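Local atomic coordinates of hypothetical protein TT1561 (Thermus thermophilus, PDB entry 1UF3), a protein that is of unknown function but binds calcium ions and, as a member of the calcineurin-like metallophosphoesterase superfamily, is probably a metal-dependent phosphoesterase. Residues 151-156 / 179-184; 58-63 / 89-94; 10-15 / 185-190; 3-8 / 102-107; 114-119 / 128-133. All blocks are in the same frame, centred on the assembly; numbering follows the deposited sequence.

In the fold
Two mixed sheets face each other in this chain. Interactions 1, 4 and 5 reach the sheet that contains strand 108-118. Interaction 3 joins it, through strand 183-186, to strand 7-12 of the other sheet, and interaction 4 holds the lead-in and I8 of that same strand against strand 101-104, so the two layers are tied at two points along it. Interactions 1 and 3 touch through a backbone bond of L185 to F153 and probably another to F155. Interaction 2 lies where helices 49-59 and 77-90 run out. Along the chain, interactions 2, 5 and 1 follow in series inside the loop closed by interaction 3; the centres of 2 and 5 are about 27 Å apart.

Interaction 1 (151-156 / 179-184); sequences KIFLFH and HNPLLV
Strand 151-155, helix 170-179 and strand 183-186 form a beta-alpha-beta unit, and this contact is where its two parallel strands come together, I152 beside L183 and F153 beside V184. F153 N gives a nearly straight bond to L183 O at 3.0 Å. At the start of the pairing, K151 O takes L182 N at 2.8 Å and a weaker bond from L183 N. One water accepts from K151 N and donates to N180 O, bridging the backbones just before the strands pair.

The F153 ring does much of the side-chain work. P181 CB sits over the centre of one face, 4.0 Å from the ring centroid, while the far edge of the ring is turned toward the face of H179 in an offset edge-to-face pair, planes at 64°. K151 has CG beside its own backbone N (chi1 -61°) and is extended from there on, which carries NZ along to the imidazole edge; NZ lies in the ring plane and donates to H179 ND1 at 3.0 Å. On the side of I152 and L183, CG2 of the first meets CD2 of the second at 3.9 Å.

W144 stacks on H179 and makes a cation-pi contact with K151. Helix 170-179 covers F155, P181 and V184 through I176, and strands 108-118 and 199-203 continue the sheet beyond the pair.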
# COMPACT_ATOMS: atom_id res chain seq x y z
N LYS A 151 -14.12 14.55 20.22
CA LYS A 151 -13.64 13.71 21.33
C LYS A 151 -14.18 12.28 21.40
O LYS A 151 -15.33 12.02 21.02
CB LYS A 151 -13.92 14.40 22.67
CG LYS A 151 -13.25 15.75 22.84
CD LYS A 151 -13.79 16.49 24.06
CE LYS A 151 -13.36 17.94 24.09
NZ LYS A 151 -14.05 18.75 25.15
N ILE A 152 -13.34 11.36 21.87
CA ILE A 152 -13.71 9.95 22.05
C ILE A 152 -13.36 9.65 23.51
O ILE A 152 -12.20 9.77 23.93
CB ILE A 152 -12.90 9.00 21.13
CG1 ILE A 152 -13.25 9.26 19.66
CG2 ILE A 152 -13.20 7.52 21.51
CD1 ILE A 152 -12.64 8.28 18.66
N PHE A 153 -14.39 9.31 24.30
CA PHE A 153 -14.22 9.03 25.72
C PHE A 153 -14.32 7.55 26.02
O PHE A 153 -15.11 6.84 25.42
CB PHE A 153 -15.30 9.74 26.57
CG PHE A 153 -15.11 11.24 26.72
CD1 PHE A 153 -14.01 11.90 26.18
CD2 PHE A 153 -16.04 11.97 27.43
CE1 PHE A 153 -13.84 13.27 26.36
CE2 PHE A 153 -15.88 13.35 27.61
CZ PHE A 153 -14.79 13.99 27.08
N LEU A 154 -13.52 7.09 26.98
CA LEU A 154 -13.56 5.69 27.41
C LEU A 154 -13.86 5.68 28.90
O LEU A 154 -13.15 6.29 29.69
CB LEU A 154 -12.23 4.97 27.16
CG LEU A 154 -12.10 4.25 25.82
CD1 LEU A 154 -11.96 5.29 24.70
CD2 LEU A 154 -10.89 3.31 25.85
N PHE A 155 -14.94 5.03 29.30
CA PHE A 155 -15.29 4.97 30.73
C PHE A 155 -15.67 3.53 31.04
O PHE A 155 -16.09 2.77 30.16
CB PHE A 155 -16.54 5.77 31.10
CG PHE A 155 -16.45 7.23 30.87
CD1 PHE A 155 -17.38 7.85 30.03
CD2 PHE A 155 -15.55 8.00 31.58
CE1 PHE A 155 -17.41 9.23 29.92
CE2 PHE A 155 -15.57 9.36 31.48
CZ PHE A 155 -16.51 9.99 30.65
N HIS A 156 -15.54 3.16 32.30
CA HIS A 156 -15.98 1.84 32.65
C HIS A 156 -17.48 1.98 33.02
O HIS A 156 -18.32 1.23 32.56
CB HIS A 156 -15.22 1.28 33.83
CG HIS A 156 -15.72 -0.06 34.25
ND1 HIS A 156 -16.78 -0.21 35.13
CD2 HIS A 156 -15.40 -1.30 33.82
CE1 HIS A 156 -17.08 -1.50 35.21
NE2 HIS A 156 -16.26 -2.18 34.42
N HIS A 179 -19.11 17.73 27.79
CA HIS A 179 -18.04 17.64 26.79
C HIS A 179 -18.50 17.34 25.37
O HIS A 179 -17.73 17.51 24.41
CB HIS A 179 -17.03 16.58 27.24
CG HIS A 179 -16.02 17.10 28.21
ND1 HIS A 179 -14.91 17.82 27.82
CD2 HIS A 179 -16.03 17.12 29.57
CE1 HIS A 179 -14.28 18.27 28.89
NE2 HIS A 179 -14.94 17.86 29.96
N ASN A 180 -19.74 16.89 25.23
CA ASN A 180 -20.28 16.57 23.93
C ASN A 180 -19.36 15.74 23.05
O ASN A 180 -19.10 16.07 21.88
CB ASN A 180 -20.66 17.87 23.22
CG ASN A 180 -21.81 18.58 23.92
OD1 ASN A 180 -22.93 18.05 23.98
ND2 ASN A 180 -21.54 19.76 24.46
N PRO A 181 -18.84 14.63 23.61
CA PRO A 181 -17.95 13.79 22.80
C PRO A 181 -18.70 13.18 21.66
O PRO A 181 -19.92 13.00 21.72
CB PRO A 181 -17.47 12.73 23.78
CG PRO A 181 -18.64 12.64 24.79
CD PRO A 181 -18.98 14.10 24.98
N LEU A 182 -17.95 12.85 20.62
CA LEU A 182 -18.48 12.23 19.44
C LEU A 182 -18.84 10.77 19.71
O LEU A 182 -19.87 10.29 19.25
CB LEU A 182 -17.44 12.28 18.34
CG LEU A 182 -17.85 11.56 17.07
CD1 LEU A 182 -18.92 12.40 16.41
CD2 LEU A 182 -16.64 11.39 16.14
N LEU A 183 -17.96 10.07 20.42
CA LEU A 183 -18.18 8.66 20.77
C LEU A 183 -17.83 8.45 22.23
O LEU A 183 -16.90 9.08 22.76
CB LEU A 183 -17.35 7.73 19.89
CG LEU A 183 -17.07 6.31 20.42
CD1 LEU A 183 -18.37 5.47 20.43
CD2 LEU A 183 -16.01 5.64 19.56
N VAL A 184 -18.60 7.61 22.90
CA VAL A 184 -18.37 7.27 24.30
C VAL A 184 -18.47 5.75 24.34
O VAL A 184 -19.48 5.17 23.92
CB VAL A 184 -19.46 7.87 25.23
CG1 VAL A 184 -19.16 7.48 26.71
CG2 VAL A 184 -19.49 9.37 25.11
O HOH W 1 -16.48 15.90 20.36

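Interaction 2 (58-63 / 89-94); sequences ILSEAH and LVHPEM
S60 CB lies over the centre of one face of the H91 imidazole, 4.0 Å from the ring centroid, in a CH-pi contact only 12° off the ring normal. S60 OG is turned between its backbone N and carbonyl carbon (chi1 80°) and is hydrogen-bonded back to R57 O in the preceding helical turn. The same CB also touches M94, a selenomethionine, whose SE is 3.6 Å away. The M94 chain bends at its last torsion, bringing CE against L59 CD1 at 3.6 Å as the two side chains slide past each other in opposite directions.

The rim of the H91 ring is used as well. Its CE1 comes within 4.0 Å of H63 NE2, an offset edge-to-face pair in which the edge of H91 is directed at the face of H63, planes at 72°. Next to it, H91 ND1 donates to E93 OE1 at 3.0 Å, in the imidazole plane and on the syn side of the carboxylate, which fixes the rotation of the ring. H63 is steadied on its own side by a bond from ND1 to E61 O. An alanine in place of H91 is likely to leave E93 OE1 without its donor and S60 CB without the ring it lies against.

H91 to M94 form a type I beta turn, and the contact joins L59 and the chain just beyond helix 49-59 to this turn, which follows helix 77-90. V87 of the latter packs on S60 and M94, strand 66-69 meets L59 and M94 through Y68, and Y108 of a neighbouring subunit meets the H63 ring.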
# COMPACT_ATOMS: atom_id res chain seq x y z
N ILE A 58 0.18 -9.72 24.40
CA ILE A 58 -0.77 -10.23 23.43
C ILE A 58 -1.45 -9.07 22.69
O ILE A 58 -1.59 -9.12 21.48
CB ILE A 58 -1.85 -11.13 24.13
CG1 ILE A 58 -1.28 -12.54 24.31
CG2 ILE A 58 -3.16 -11.16 23.32
CD1 ILE A 58 -1.99 -13.37 25.36
N LEU A 59 -1.84 -8.03 23.41
CA LEU A 59 -2.50 -6.88 22.78
C LEU A 59 -1.55 -6.16 21.82
O LEU A 59 -1.98 -5.68 20.77
CB LEU A 59 -2.96 -5.89 23.84
CG LEU A 59 -4.22 -5.05 23.62
CD1 LEU A 59 -4.10 -3.83 24.50
CD2 LEU A 59 -4.42 -4.66 22.18
N SER A 60 -0.27 -6.13 22.18
CA SER A 60 0.77 -5.47 21.38
C SER A 60 0.94 -6.07 19.98
O SER A 60 1.47 -5.41 19.08
CB SER A 60 2.12 -5.51 22.11
OG SER A 60 2.75 -6.78 21.95
N GLU A 61 0.48 -7.30 19.78
CA GLU A 61 0.59 -7.95 18.48
C GLU A 61 -0.25 -7.27 17.38
O GLU A 61 0.03 -7.42 16.18
CB GLU A 61 0.17 -9.42 18.59
CG GLU A 61 1.02 -10.24 19.55
CD GLU A 61 2.10 -11.04 18.84
OE1 GLU A 61 2.77 -10.46 17.96
OE2 GLU A 61 2.27 -12.23 19.18
N ALA A 62 -1.28 -6.56 17.79
CA ALA A 62 -2.16 -5.86 16.85
C ALA A 62 -1.44 -4.87 15.93
O ALA A 62 -1.77 -4.79 14.74
CB ALA A 62 -3.22 -5.11 17.63
N HIS A 63 -0.47 -4.14 16.47
CA HIS A 63 0.24 -3.11 15.69
C HIS A 63 -0.77 -2.10 15.14
O HIS A 63 -0.76 -1.81 13.95
CB HIS A 63 1.01 -3.72 14.51
CG HIS A 63 2.30 -4.36 14.90
ND1 HIS A 63 2.39 -5.69 15.26
CD2 HIS A 63 3.54 -3.85 15.03
CE1 HIS A 63 3.64 -5.97 15.60
NE2 HIS A 63 4.36 -4.86 15.47
N LEU A 89 6.42 1.89 26.04
CA LEU A 89 7.73 2.46 25.73
C LEU A 89 8.12 2.08 24.32
O LEU A 89 8.54 2.93 23.55
CB LEU A 89 8.80 1.95 26.69
CG LEU A 89 8.75 2.58 28.07
CD1 LEU A 89 9.68 1.82 29.04
CD2 LEU A 89 9.17 4.03 27.94
N VAL A 90 8.00 0.79 24.00
CA VAL A 90 8.40 0.33 22.69
C VAL A 90 7.27 0.11 21.69
O VAL A 90 7.53 -0.18 20.53
CB VAL A 90 9.26 -0.96 22.80
CG1 VAL A 90 10.64 -0.58 23.35
CG2 VAL A 90 8.59 -1.95 23.74
N HIS A 91 6.01 0.19 22.15
CA HIS A 91 4.87 0.08 21.25
C HIS A 91 4.10 1.33 21.58
O HIS A 91 3.03 1.26 22.20
CB HIS A 91 4.03 -1.15 21.54
CG HIS A 91 4.56 -2.39 20.90
ND1 HIS A 91 4.30 -2.72 19.58
CD2 HIS A 91 5.34 -3.38 21.38
CE1 HIS A 91 4.90 -3.86 19.29
NE2 HIS A 91 5.54 -4.28 20.36
N PRO A 92 4.65 2.50 21.19
CA PRO A 92 3.99 3.77 21.47
C PRO A 92 2.62 4.00 20.82
O PRO A 92 1.98 5.00 21.10
CB PRO A 92 5.06 4.82 21.08
CG PRO A 92 5.81 4.14 19.96
CD PRO A 92 5.92 2.69 20.46
N GLU A 93 2.17 3.08 19.99
CA GLU A 93 0.85 3.21 19.39
C GLU A 93 -0.21 2.78 20.41
O GLU A 93 -1.40 3.00 20.20
CB GLU A 93 0.71 2.38 18.12
CG GLU A 93 0.74 0.86 18.30
CD GLU A 93 2.14 0.32 18.55
OE1 GLU A 93 2.36 -0.88 18.33
OE2 GLU A 93 3.02 1.09 18.97
N MSE A 94 0.22 2.18 21.53
CA MSE A 94 -0.71 1.72 22.57
C MSE A 94 -0.76 2.80 23.61
O MSE A 94 0.23 3.50 23.83
CB MSE A 94 -0.23 0.43 23.23
CG MSE A 94 -0.07 -0.67 22.25
SE MSE A 94 0.82 -2.23 23.03
CE MSE A 94 -0.69 -2.80 24.16

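Interaction 3 (10-15 / 185-190); sequences ATSNPM and LVAGKG
S12 and A187 pack closely at the centre of this contact: S12 CB is 3.6 Å from A187 CA and 3.9 Å from A187 CB. A chi1 of 65° swings the S12 hydroxyl toward the chain just beyond A187. There OG accepts a long but nearly straight bond from G188 N, 3.3 Å with 164° at the hydrogen. OG is also hydrogen-bonded to G205 O, which ties this group to a third part of the chain.

Toward the interior the grip is lighter and wholly apolar. A10 CB faces the forked end of L185, with CD1 and CD2 both 4.1 Å away, while the two CA atoms stand 8.3 Å apart.

That spacing reflects the fold: strand 7-12 and strand 183-186 belong to different sheets of the calcineurin-like sandwich, so they meet through side chains, with end-to-end directions 44° apart. A37 and L215, from the strands flanking 7-12, also reach L185, and V202 packs on it from its own sheet.

Past S12 the two chains diverge, and the outer side is a loop region. G188 has backbone angles at which a side chain would jam against the preceding carbonyl oxygen. K189 is exposed to solvent, and N13, partly exposed, turns its amide to N41 N through OD1 and, weakly, to D206 through ND2.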
# COMPACT_ATOMS: atom_id res chain seq x y z
N ALA A 10 -13.76 -2.82 19.24
CA ALA A 10 -13.95 -2.55 20.66
C ALA A 10 -14.57 -3.69 21.49
O ALA A 10 -15.27 -4.54 20.97
CB ALA A 10 -14.81 -1.30 20.81
N THR A 11 -14.31 -3.65 22.79
CA THR A 11 -14.82 -4.65 23.72
C THR A 11 -14.48 -4.16 25.12
O THR A 11 -13.73 -3.18 25.29
CB THR A 11 -14.15 -6.03 23.50
OG1 THR A 11 -14.85 -7.01 24.27
CG2 THR A 11 -12.69 -6.01 23.97
N SER A 12 -15.03 -4.85 26.12
CA SER A 12 -14.79 -4.49 27.51
C SER A 12 -14.67 -5.70 28.43
O SER A 12 -14.90 -6.83 28.04
CB SER A 12 -15.95 -3.63 28.03
OG SER A 12 -17.14 -4.42 28.05
N ASN A 13 -14.28 -5.43 29.67
CA ASN A 13 -14.18 -6.44 30.70
C ASN A 13 -13.70 -7.84 30.31
O ASN A 13 -14.38 -8.81 30.57
CB ASN A 13 -15.56 -6.56 31.36
CG ASN A 13 -15.50 -7.24 32.71
OD1 ASN A 13 -14.91 -6.70 33.66
ND2 ASN A 13 -16.11 -8.42 32.81
N PRO A 14 -12.51 -7.95 29.69
CA PRO A 14 -12.01 -9.29 29.32
C PRO A 14 -11.71 -10.20 30.55
O PRO A 14 -11.65 -11.42 30.42
CB PRO A 14 -10.76 -8.98 28.50
CG PRO A 14 -10.29 -7.65 29.07
CD PRO A 14 -11.60 -6.90 29.21
N MSE A 15 -11.53 -9.58 31.71
CA MSE A 15 -11.25 -10.29 32.96
C MSE A 15 -10.17 -11.38 32.91
O MSE A 15 -10.39 -12.51 33.37
CB MSE A 15 -12.56 -10.89 33.53
CG MSE A 15 -13.50 -9.90 34.20
SE MSE A 15 -12.94 -9.28 35.93
CE MSE A 15 -13.42 -10.89 36.93
N LEU A 185 -17.40 5.11 24.79
CA LEU A 185 -17.41 3.65 24.91
C LEU A 185 -17.50 3.29 26.40
O LEU A 185 -16.78 3.86 27.23
CB LEU A 185 -16.13 3.05 24.30
CG LEU A 185 -16.11 2.84 22.78
CD1 LEU A 185 -14.70 2.51 22.31
CD2 LEU A 185 -17.05 1.68 22.42
N VAL A 186 -18.39 2.37 26.76
CA VAL A 186 -18.50 1.98 28.18
C VAL A 186 -18.53 0.46 28.33
O VAL A 186 -18.82 -0.27 27.40
CB VAL A 186 -19.78 2.59 28.86
CG1 VAL A 186 -19.70 4.11 28.90
CG2 VAL A 186 -21.04 2.12 28.13
N ALA A 187 -18.20 -0.01 29.52
CA ALA A 187 -18.21 -1.44 29.79
C ALA A 187 -19.64 -1.97 29.86
O ALA A 187 -20.55 -1.27 30.29
CB ALA A 187 -17.48 -1.73 31.11
N GLY A 188 -19.84 -3.21 29.46
CA GLY A 188 -21.17 -3.78 29.55
C GLY A 188 -21.35 -5.03 28.73
O GLY A 188 -20.60 -5.26 27.77
N LYS A 189 -22.34 -5.84 29.10
CA LYS A 189 -22.64 -7.08 28.39
C LYS A 189 -23.78 -6.80 27.42
O LYS A 189 -24.70 -6.05 27.74
CB LYS A 189 -23.03 -8.19 29.38
CG LYS A 189 -21.87 -8.66 30.26
CD LYS A 189 -22.28 -9.74 31.26
CE LYS A 189 -23.18 -9.17 32.35
NZ LYS A 189 -23.72 -10.26 33.21
N GLY A 190 -23.71 -7.40 26.23
CA GLY A 190 -24.73 -7.19 25.22
C GLY A 190 -24.39 -5.96 24.39
O GLY A 190 -24.56 -4.83 24.86

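Interaction 4 (3-8 / 102-107); sequences RTVRYI and TFWRGP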
# COMPACT_ATOMS: atom_id res chain seq x y z
N ARG A 3 -3.45 5.50 8.15
CA ARG A 3 -4.48 6.38 7.61
C ARG A 3 -5.46 6.82 8.70
O ARG A 3 -5.28 6.44 9.86
CB ARG A 3 -5.20 5.68 6.47
CG ARG A 3 -4.25 5.37 5.30
CD ARG A 3 -4.91 4.59 4.21
NE ARG A 3 -3.95 4.12 3.22
CZ ARG A 3 -3.24 4.92 2.41
NH1 ARG A 3 -3.40 6.24 2.49
NH2 ARG A 3 -2.39 4.40 1.53
N THR A 4 -6.47 7.61 8.34
CA THR A 4 -7.43 8.11 9.33
C THR A 4 -8.21 6.98 9.97
O THR A 4 -8.42 5.94 9.37
CB THR A 4 -8.47 9.06 8.72
OG1 THR A 4 -8.78 8.59 7.39
CG2 THR A 4 -7.97 10.47 8.70
N VAL A 5 -8.63 7.17 11.20
CA VAL A 5 -9.40 6.14 11.88
C VAL A 5 -10.89 6.24 11.52
O VAL A 5 -11.50 7.28 11.75
CB VAL A 5 -9.30 6.30 13.39
CG1 VAL A 5 -10.27 5.31 14.07
CG2 VAL A 5 -7.86 6.07 13.83
N ARG A 6 -11.45 5.18 10.95
CA ARG A 6 -12.86 5.14 10.62
C ARG A 6 -13.54 4.00 11.38
O ARG A 6 -14.65 4.16 11.89
CB ARG A 6 -13.11 4.95 9.12
CG ARG A 6 -14.62 4.86 8.80
CD ARG A 6 -14.99 4.99 7.30
NE ARG A 6 -16.40 4.66 7.09
CZ ARG A 6 -16.96 4.33 5.93
NH1 ARG A 6 -16.24 4.29 4.81
NH2 ARG A 6 -18.25 3.98 5.89
N TYR A 7 -12.87 2.84 11.44
CA TYR A 7 -13.40 1.67 12.12
C TYR A 7 -12.62 1.34 13.37
O TYR A 7 -11.39 1.31 13.36
CB TYR A 7 -13.38 0.47 11.18
CG TYR A 7 -14.22 0.70 9.96
CD1 TYR A 7 -13.68 1.27 8.81
CD2 TYR A 7 -15.60 0.44 10.00
CE1 TYR A 7 -14.48 1.59 7.72
CE2 TYR A 7 -16.41 0.77 8.92
CZ TYR A 7 -15.85 1.34 7.78
OH TYR A 7 -16.67 1.70 6.74
N ILE A 8 -13.35 1.11 14.46
CA ILE A 8 -12.73 0.79 15.73
C ILE A 8 -13.22 -0.55 16.25
O ILE A 8 -14.44 -0.77 16.37
CB ILE A 8 -13.06 1.85 16.76
CG1 ILE A 8 -12.55 3.22 16.32
CG2 ILE A 8 -12.49 1.47 18.09
CD1 ILE A 8 -13.16 4.31 17.16
N THR A 102 -4.73 11.15 24.20
CA THR A 102 -3.84 10.96 23.06
C THR A 102 -4.65 11.35 21.82
O THR A 102 -5.87 11.47 21.91
CB THR A 102 -3.33 9.51 22.93
OG1 THR A 102 -2.33 9.46 21.90
CG2 THR A 102 -4.44 8.55 22.59
N PHE A 103 -3.98 11.57 20.68
CA PHE A 103 -4.67 11.91 19.44
C PHE A 103 -4.55 10.79 18.45
O PHE A 103 -3.49 10.18 18.31
CB PHE A 103 -4.09 13.16 18.74
CG PHE A 103 -4.34 14.44 19.45
CD1 PHE A 103 -3.30 15.06 20.14
CD2 PHE A 103 -5.58 15.07 19.39
CE1 PHE A 103 -3.50 16.29 20.76
CE2 PHE A 103 -5.79 16.29 20.00
CZ PHE A 103 -4.76 16.91 20.69
N TRP A 104 -5.65 10.52 17.75
CA TRP A 104 -5.63 9.52 16.71
C TRP A 104 -5.83 10.30 15.41
O TRP A 104 -6.35 11.41 15.43
CB TRP A 104 -6.77 8.54 16.85
CG TRP A 104 -6.54 7.42 17.80
CD1 TRP A 104 -5.39 7.14 18.48
CD2 TRP A 104 -7.50 6.45 18.21
NE1 TRP A 104 -5.58 6.04 19.30
CE2 TRP A 104 -6.87 5.60 19.15
CE3 TRP A 104 -8.85 6.22 17.88
CZ2 TRP A 104 -7.54 4.53 19.77
CZ3 TRP A 104 -9.52 5.15 18.50
CH2 TRP A 104 -8.86 4.32 19.43
N ARG A 105 -5.41 9.73 14.29
CA ARG A 105 -5.59 10.43 13.03
C ARG A 105 -7.09 10.56 12.69
O ARG A 105 -7.86 9.59 12.78
CB ARG A 105 -4.87 9.70 11.90
CG ARG A 105 -4.75 10.60 10.70
CD ARG A 105 -3.73 10.14 9.70
NE ARG A 105 -3.79 11.01 8.53
CZ ARG A 105 -3.21 10.74 7.37
NH1 ARG A 105 -2.51 9.61 7.21
NH2 ARG A 105 -3.34 11.59 6.36
N GLY A 106 -7.49 11.77 12.32
CA GLY A 106 -8.88 12.02 12.01
C GLY A 106 -9.09 13.51 11.84
O GLY A 106 -9.51 13.95 10.79
N PRO A 107 -8.77 14.32 12.86
CA PRO A 107 -8.23 13.87 14.15
C PRO A 107 -9.29 13.57 15.21
O PRO A 107 -10.44 14.01 15.10
CB PRO A 107 -7.34 15.03 14.58
CG PRO A 107 -8.09 16.23 14.05
CD PRO A 107 -8.61 15.78 12.69
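A single backbone bond joins the two chains, V5 N to R105 O at 3.0 Å, nearly straight at the hydrogen but with the donor 40° above the carbonyl plane, beside T4 and R105, whose CA atoms lie 4.7 Å apart.

R105 reaches across the N-terminal segment at a slant, with CG anti to its backbone N (chi1 -165°) and the chain extended to NE. Its aliphatic part therefore lies against residues 3 and 4: CG meets T4 CG2 at 3.8 Å, and NH1 ends 3.8 Å from R3 CA. On the buried side, V5 CG2 packs on W104 CB at 4.1 Å, and I8 CD1 comes in at the edge of the indole, 4.0 Å from CZ3 and close to the ring plane.

Beyond the pair, NH1 bonds to R2 O and NH2 to K147 O of a neighbouring subunit, whose Y149 makes a cation-pi contact with the guanidinium. With a serine at R105, R2 O and K147 O of that subunit would probably be left without their guanidinium donors, and T4 CG2 without the aliphatic chain beside it.

The contact lies where the lead-in to strand 7-12 passes the end of strand 101-104. A35 of strand 35-39 touches both V5 and W104, V110 of strand 108-118 packs on W104, and the calcium ligand D34 accepts bonds from R6 N and Y7 N.

Interaction 5 (114-119 / 128-133); sequences GGEIAD and ALRYPA
E116 and R130 lie side by side and point the same way, their carboxylate and guanidinium planes 62° apart. The carboxylate meets only the aliphatic part of R130, OE1 lying 4.1 Å from CD; bent at chi3, R130 carries its charged end away from the acid. A118 CB rests on R130 CG from the same face of the sheet.

Y131 and I117 project from the other face. The edge of the tyrosine ring meets G114 O, 3.5 Å from CE1 and near the ring plane, while I117 CG2 reaches A133 CA at 3.9 Å. A side chain on G115 would collide with the Y131 ring and L129 CB.

Between the two faces the backbones pair in parallel. E116 N bonds to L129 O at 2.9 Å, Y131 N to E116 O and A118 N to Y131 O both at 2.8 Å. A weak bond from A133 N to A118 O follows, with P132 at the N-cap position of helix 133-140.

The Y131 hydroxyl is hydrogen-bonded to H98 and to E125, a residue seen to bind calcium in this protein. This short parallel pairing, added at the C-terminal end of strand 108-118, thus probably makes Y131 a second-shell residue of a metal site.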
# COMPACT_ATOMS: atom_id res chain seq x y z
N GLY A 114 -11.19 5.54 33.89
CA GLY A 114 -11.54 4.17 34.20
C GLY A 114 -11.92 4.00 35.66
O GLY A 114 -12.11 4.98 36.38
N GLY A 115 -12.04 2.75 36.11
CA GLY A 115 -12.43 2.50 37.49
C GLY A 115 -13.91 2.77 37.65
O GLY A 115 -14.62 3.05 36.68
N GLU A 116 -14.41 2.71 38.88
CA GLU A 116 -15.81 2.99 39.11
C GLU A 116 -15.99 4.47 39.37
O GLU A 116 -15.37 5.00 40.28
CB GLU A 116 -16.31 2.25 40.35
CG GLU A 116 -17.78 2.53 40.68
CD GLU A 116 -18.16 2.06 42.08
OE1 GLU A 116 -17.49 1.14 42.61
OE2 GLU A 116 -19.12 2.61 42.65
N ILE A 117 -16.79 5.17 38.57
CA ILE A 117 -17.00 6.56 38.89
C ILE A 117 -18.25 6.59 39.79
O ILE A 117 -19.37 6.43 39.31
CB ILE A 117 -17.26 7.45 37.64
CG1 ILE A 117 -16.01 7.49 36.74
CG2 ILE A 117 -17.55 8.88 38.10
CD1 ILE A 117 -16.27 8.08 35.32
N ALA A 118 -18.03 6.76 41.09
CA ALA A 118 -19.11 6.81 42.07
C ALA A 118 -19.63 8.23 42.18
O ALA A 118 -18.90 9.19 41.89
CB ALA A 118 -18.59 6.33 43.43
N ASP A 119 -20.89 8.39 42.60
CA ASP A 119 -21.46 9.73 42.71
C ASP A 119 -20.64 10.54 43.69
O ASP A 119 -20.30 11.71 43.44
CB ASP A 119 -22.92 9.68 43.17
CG ASP A 119 -23.80 8.81 42.28
OD1 ASP A 119 -23.43 8.60 41.10
OD2 ASP A 119 -24.86 8.33 42.75
N ALA A 128 -9.45 -1.33 45.26
CA ALA A 128 -10.25 -1.24 44.04
C ALA A 128 -9.93 0.10 43.38
O ALA A 128 -9.13 0.87 43.91
CB ALA A 128 -11.77 -1.30 44.39
N LEU A 129 -10.54 0.38 42.23
CA LEU A 129 -10.34 1.69 41.60
C LEU A 129 -11.69 2.34 41.69
O LEU A 129 -12.63 1.90 41.03
CB LEU A 129 -9.91 1.58 40.14
CG LEU A 129 -8.63 0.81 39.81
CD1 LEU A 129 -8.20 1.09 38.36
CD2 LEU A 129 -7.53 1.21 40.77
N ARG A 130 -11.81 3.41 42.46
CA ARG A 130 -13.10 4.06 42.59
C ARG A 130 -12.86 5.55 42.71
O ARG A 130 -12.05 5.99 43.54
CB ARG A 130 -13.84 3.55 43.85
CG ARG A 130 -15.21 4.17 44.06
CD ARG A 130 -15.91 3.68 45.35
NE ARG A 130 -15.31 4.23 46.56
CZ ARG A 130 -14.48 3.58 47.37
NH1 ARG A 130 -14.14 2.31 47.13
NH2 ARG A 130 -13.97 4.19 48.43
N TYR A 131 -13.55 6.33 41.90
CA TYR A 131 -13.37 7.77 42.00
C TYR A 131 -14.69 8.49 42.06
O TYR A 131 -15.63 8.13 41.36
CB TYR A 131 -12.59 8.34 40.80
CG TYR A 131 -11.33 7.58 40.43
CD1 TYR A 131 -11.35 6.59 39.45
CD2 TYR A 131 -10.12 7.86 41.06
CE1 TYR A 131 -10.19 5.90 39.11
CE2 TYR A 131 -8.95 7.17 40.72
CZ TYR A 131 -9.00 6.20 39.75
OH TYR A 131 -7.86 5.51 39.45
N PRO A 132 -14.78 9.51 42.91
CA PRO A 132 -16.02 10.27 43.01
C PRO A 132 -16.14 11.14 41.76
O PRO A 132 -15.12 11.55 41.18
CB PRO A 132 -15.83 11.07 44.29
CG PRO A 132 -14.33 11.24 44.38
CD PRO A 132 -13.82 9.90 43.97
N ALA A 133 -17.36 11.43 41.33
CA ALA A 133 -17.58 12.23 40.13
C ALA A 133 -16.69 13.46 39.99
O ALA A 133 -16.17 13.70 38.91
CB ALA A 133 -19.05 12.65 40.04